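Local structure of O-methyltransferase, putative (Bacillus cereus, 3DUW) at residues G83-T88 against K130-D135. The protein probably transfers a methyl group from S-adenosylmethionine to a hydroxyl oxygen of its substrate, and is captured here with the product S-adenosyl-L-homocysteine. Numbering follows the deposited sequence.
Sequences GGRVVT and KYEPFD
Arg-85 and Val-87, two residues apart on one strand, reach across to the loop 130-135 and both meet Tyr-131, while Val-86 between them points away from the loop. The guanidinium of Arg-85 approaches CD1 and CE1 of Tyr-131 obliquely, its plane 36° from the ring; CD1 lies over one guanidinium face, 3.9 Å from NH2. Near the guanidinium plane, Arg-85 NH2 comes 3.4 Å from the backbone N of Glu-132, two donors that cannot bond, and it also touches CG of Glu-132 at 3.8 Å. The Glu-132 carboxylate bends off, its OE2 5.1 Å from NH2 of Arg-85, too far for a salt bridge although the opposite charges may still attract. An extended chain from CG to NE carries the arginine head this far, and NE has a weak hydrogen bond to Asn-61. Val-87 uses a single methyl: CG2 lies 3.8 Å from CE1 of Tyr-131 and 4.1 Å from CE1 of Phe-134, meeting the latter ring at its edge. Glu-132 O lies over the centre of one Phe-134 face, 4.1 Å above the plane. Ile-126 of helix 119-128 touches Val-87, Tyr-131 and Phe-134 alike, in the apolar layer between that helix and strand 85-90, while a hydrogen bond from Tyr-131 OH to Glu-113 ties the phenol to strand 112-116. The contact sits near the start of strand 85-90, the side chain of Val-87 about 11 Å from the bound S-adenosyl-L-homocysteine, in the Rossmann-like fold of class I O-methyltransferases.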
ATOM      1  N   GLY A  83      17.473   2.523 -16.778  1.00 21.10           N
ATOM      2  CA  GLY A  83      16.870   2.873 -18.048  1.00 19.18           C
ATOM      3  C   GLY A  83      15.401   2.509 -17.991  1.00 18.27           C
ATOM      4  O   GLY A  83      14.839   1.999 -18.958  1.00 19.49           O
ATOM      5  N   GLY A  84      14.786   2.766 -16.841  1.00 17.63           N
ATOM      6  CA  GLY A  84      13.381   2.454 -16.663  1.00 15.59           C
ATOM      7  C   GLY A  84      12.493   3.245 -17.595  1.00 14.47           C
ATOM      8  O   GLY A  84      12.863   4.328 -18.052  1.00 15.02           O
ATOM      9  N   ARG A  85      11.315   2.710 -17.884  1.00 13.82           N
ATOM     10  CA  ARG A  85      10.391   3.393 -18.772  1.00 13.55           C
ATOM     11  C   ARG A  85       8.942   3.218 -18.355  1.00 12.05           C
ATOM     12  O   ARG A  85       8.593   2.283 -17.629  1.00 12.50           O
ATOM     13  CB  ARG A  85      10.567   2.892 -20.210  1.00 17.21           C
ATOM     14  CG  ARG A  85      10.347   1.397 -20.393  1.00 20.59           C
ATOM     15  CD  ARG A  85      10.439   1.006 -21.864  1.00 21.06           C
ATOM     16  NE  ARG A  85      10.253  -0.429 -22.080  1.00 21.80           N
ATOM     17  CZ  ARG A  85      10.258  -1.009 -23.277  1.00 22.20           C
ATOM     18  NH1 ARG A  85      10.438  -0.275 -24.368  1.00 22.69           N
ATOM     19  NH2 ARG A  85      10.089  -2.321 -23.387  1.00 21.30           N
ATOM     20  N   VAL A  86       8.113   4.148 -18.814  1.00 11.62           N
ATOM     21  CA  VAL A  86       6.683   4.127 -18.553  1.00 11.79           C
ATOM     22  C   VAL A  86       5.966   4.276 -19.884  1.00 11.53           C
ATOM     23  O   VAL A  86       6.339   5.114 -20.708  1.00 12.13           O
ATOM     24  CB  VAL A  86       6.223   5.310 -17.667  1.00 10.84           C
ATOM     25  CG1 VAL A  86       4.712   5.236 -17.455  1.00 11.51           C
ATOM     26  CG2 VAL A  86       6.949   5.294 -16.338  1.00 12.33           C
ATOM     27  N   VAL A  87       4.961   3.439 -20.100  1.00 10.45           N
ATOM     28  CA  VAL A  87       4.139   3.507 -21.295  1.00 10.69           C
ATOM     29  C   VAL A  87       2.746   3.749 -20.731  1.00  9.89           C
ATOM     30  O   VAL A  87       2.240   2.936 -19.959  1.00  9.77           O
ATOM     31  CB  VAL A  87       4.145   2.184 -22.087  1.00 12.23           C
ATOM     32  CG1 VAL A  87       3.179   2.282 -23.254  1.00 13.19           C
ATOM     33  CG2 VAL A  87       5.550   1.880 -22.586  1.00 13.67           C
ATOM     34  N   THR A  88       2.141   4.877 -21.090  1.00  8.46           N
ATOM     35  CA  THR A  88       0.817   5.205 -20.585  1.00  8.32           C
ATOM     36  C   THR A  88      -0.179   5.392 -21.730  1.00  8.23           C
ATOM     37  O   THR A  88       0.151   5.966 -22.773  1.00  8.90           O
ATOM     38  CB  THR A  88       0.885   6.458 -19.669  1.00  8.20           C
ATOM     39  OG1 THR A  88      -0.401   6.697 -19.093  1.00  8.11           O
ATOM     40  CG2 THR A  88       1.356   7.682 -20.444  1.00  8.54           C
ATOM     41  N   LYS A 130       7.427  -5.438 -30.011  1.00 20.83           N
ATOM     42  CA  LYS A 130       8.229  -6.257 -29.107  1.00 21.55           C
ATOM     43  C   LYS A 130       8.510  -5.681 -27.723  1.00 20.57           C
ATOM     44  O   LYS A 130       9.653  -5.685 -27.266  1.00 22.28           O
ATOM     45  CB  LYS A 130       9.546  -6.633 -29.790  1.00 21.73           C
ATOM     46  CG  LYS A 130       9.395  -7.724 -30.845  1.00 22.05           C
ATOM     47  CD  LYS A 130      10.592  -7.785 -31.779  1.00 22.33           C
ATOM     48  CE  LYS A 130      10.542  -6.669 -32.814  1.00 21.68           C
ATOM     49  NZ  LYS A 130      10.494  -5.317 -32.190  1.00 21.84           N
ATOM     50  N   TYR A 131       7.471  -5.199 -27.046  1.00 20.10           N
ATOM     51  CA  TYR A 131       7.645  -4.643 -25.710  1.00 18.39           C
ATOM     52  C   TYR A 131       7.997  -5.749 -24.730  1.00 17.86           C
ATOM     53  O   TYR A 131       7.475  -6.862 -24.819  1.00 18.51           O
ATOM     54  CB  TYR A 131       6.362  -3.949 -25.235  1.00 17.33           C
ATOM     55  CG  TYR A 131       6.178  -2.553 -25.777  1.00 17.10           C
ATOM     56  CD1 TYR A 131       6.738  -1.451 -25.127  1.00 17.22           C
ATOM     57  CD2 TYR A 131       5.465  -2.333 -26.950  1.00 17.65           C
ATOM     58  CE1 TYR A 131       6.590  -0.163 -25.639  1.00 16.95           C
ATOM     59  CE2 TYR A 131       5.311  -1.055 -27.470  1.00 16.78           C
ATOM     60  CZ  TYR A 131       5.876   0.023 -26.812  1.00 17.41           C
ATOM     61  OH  TYR A 131       5.730   1.281 -27.343  1.00 19.05           O
ATOM     62  N   GLU A 132       8.892  -5.444 -23.801  1.00 18.10           N
ATOM     63  CA  GLU A 132       9.276  -6.412 -22.790  1.00 17.80           C
ATOM     64  C   GLU A 132       8.114  -6.487 -21.807  1.00 17.21           C
ATOM     65  O   GLU A 132       7.262  -5.596 -21.778  1.00 17.06           O
ATOM     66  CB  GLU A 132      10.540  -5.947 -22.064  1.00 19.39           C
ATOM     67  CG  GLU A 132      11.717  -5.696 -22.985  1.00 20.70           C
ATOM     68  CD  GLU A 132      12.038  -6.895 -23.849  1.00 22.09           C
ATOM     69  OE1 GLU A 132      12.364  -7.963 -23.287  1.00 24.59           O
ATOM     70  OE2 GLU A 132      11.957  -6.777 -25.091  1.00 24.09           O
ATOM     71  N   PRO A 133       8.047  -7.560 -21.007  1.00 16.75           N
ATOM     72  CA  PRO A 133       6.947  -7.663 -20.044  1.00 16.35           C
ATOM     73  C   PRO A 133       6.986  -6.476 -19.087  1.00 15.59           C
ATOM     74  O   PRO A 133       8.056  -5.951 -18.786  1.00 16.75           O
ATOM     75  CB  PRO A 133       7.237  -8.979 -19.332  1.00 16.53           C
ATOM     76  CG  PRO A 133       7.896  -9.797 -20.402  1.00 17.14           C
ATOM     77  CD  PRO A 133       8.843  -8.800 -21.031  1.00 16.72           C
ATOM     78  N   PHE A 134       5.817  -6.052 -18.623  1.00 13.70           N
ATOM     79  CA  PHE A 134       5.728  -4.938 -17.689  1.00 12.39           C
ATOM     80  C   PHE A 134       5.793  -5.461 -16.258  1.00 11.43           C
ATOM     81  O   PHE A 134       5.100  -6.422 -15.910  1.00 12.30           O
ATOM     82  CB  PHE A 134       4.428  -4.173 -17.925  1.00 12.31           C
ATOM     83  CG  PHE A 134       4.378  -3.481 -19.256  1.00 12.76           C
ATOM     84  CD1 PHE A 134       5.114  -2.321 -19.476  1.00 13.63           C
ATOM     85  CD2 PHE A 134       3.626  -4.007 -20.302  1.00 13.15           C
ATOM     86  CE1 PHE A 134       5.105  -1.694 -20.722  1.00 13.75           C
ATOM     87  CE2 PHE A 134       3.609  -3.389 -21.551  1.00 15.40           C
ATOM     88  CZ  PHE A 134       4.350  -2.231 -21.761  1.00 15.35           C
ATOM     89  N   ASP A 135       6.633  -4.830 -15.440  1.00 12.02           N
ATOM     90  CA  ASP A 135       6.816  -5.234 -14.049  1.00 12.65           C
ATOM     91  C   ASP A 135       5.833  -4.565 -13.093  1.00 11.34           C
ATOM     92  O   ASP A 135       5.649  -5.032 -11.972  1.00 11.24           O
ATOM     93  CB  ASP A 135       8.233  -4.899 -13.561  1.00 16.72           C
ATOM     94  CG  ASP A 135       9.293  -5.113 -14.620  1.00 19.81           C
ATOM     95  OD1 ASP A 135       9.357  -6.220 -15.190  1.00 22.12           O
ATOM     96  OD2 ASP A 135      10.071  -4.167 -14.873  1.00 21.14           O
TER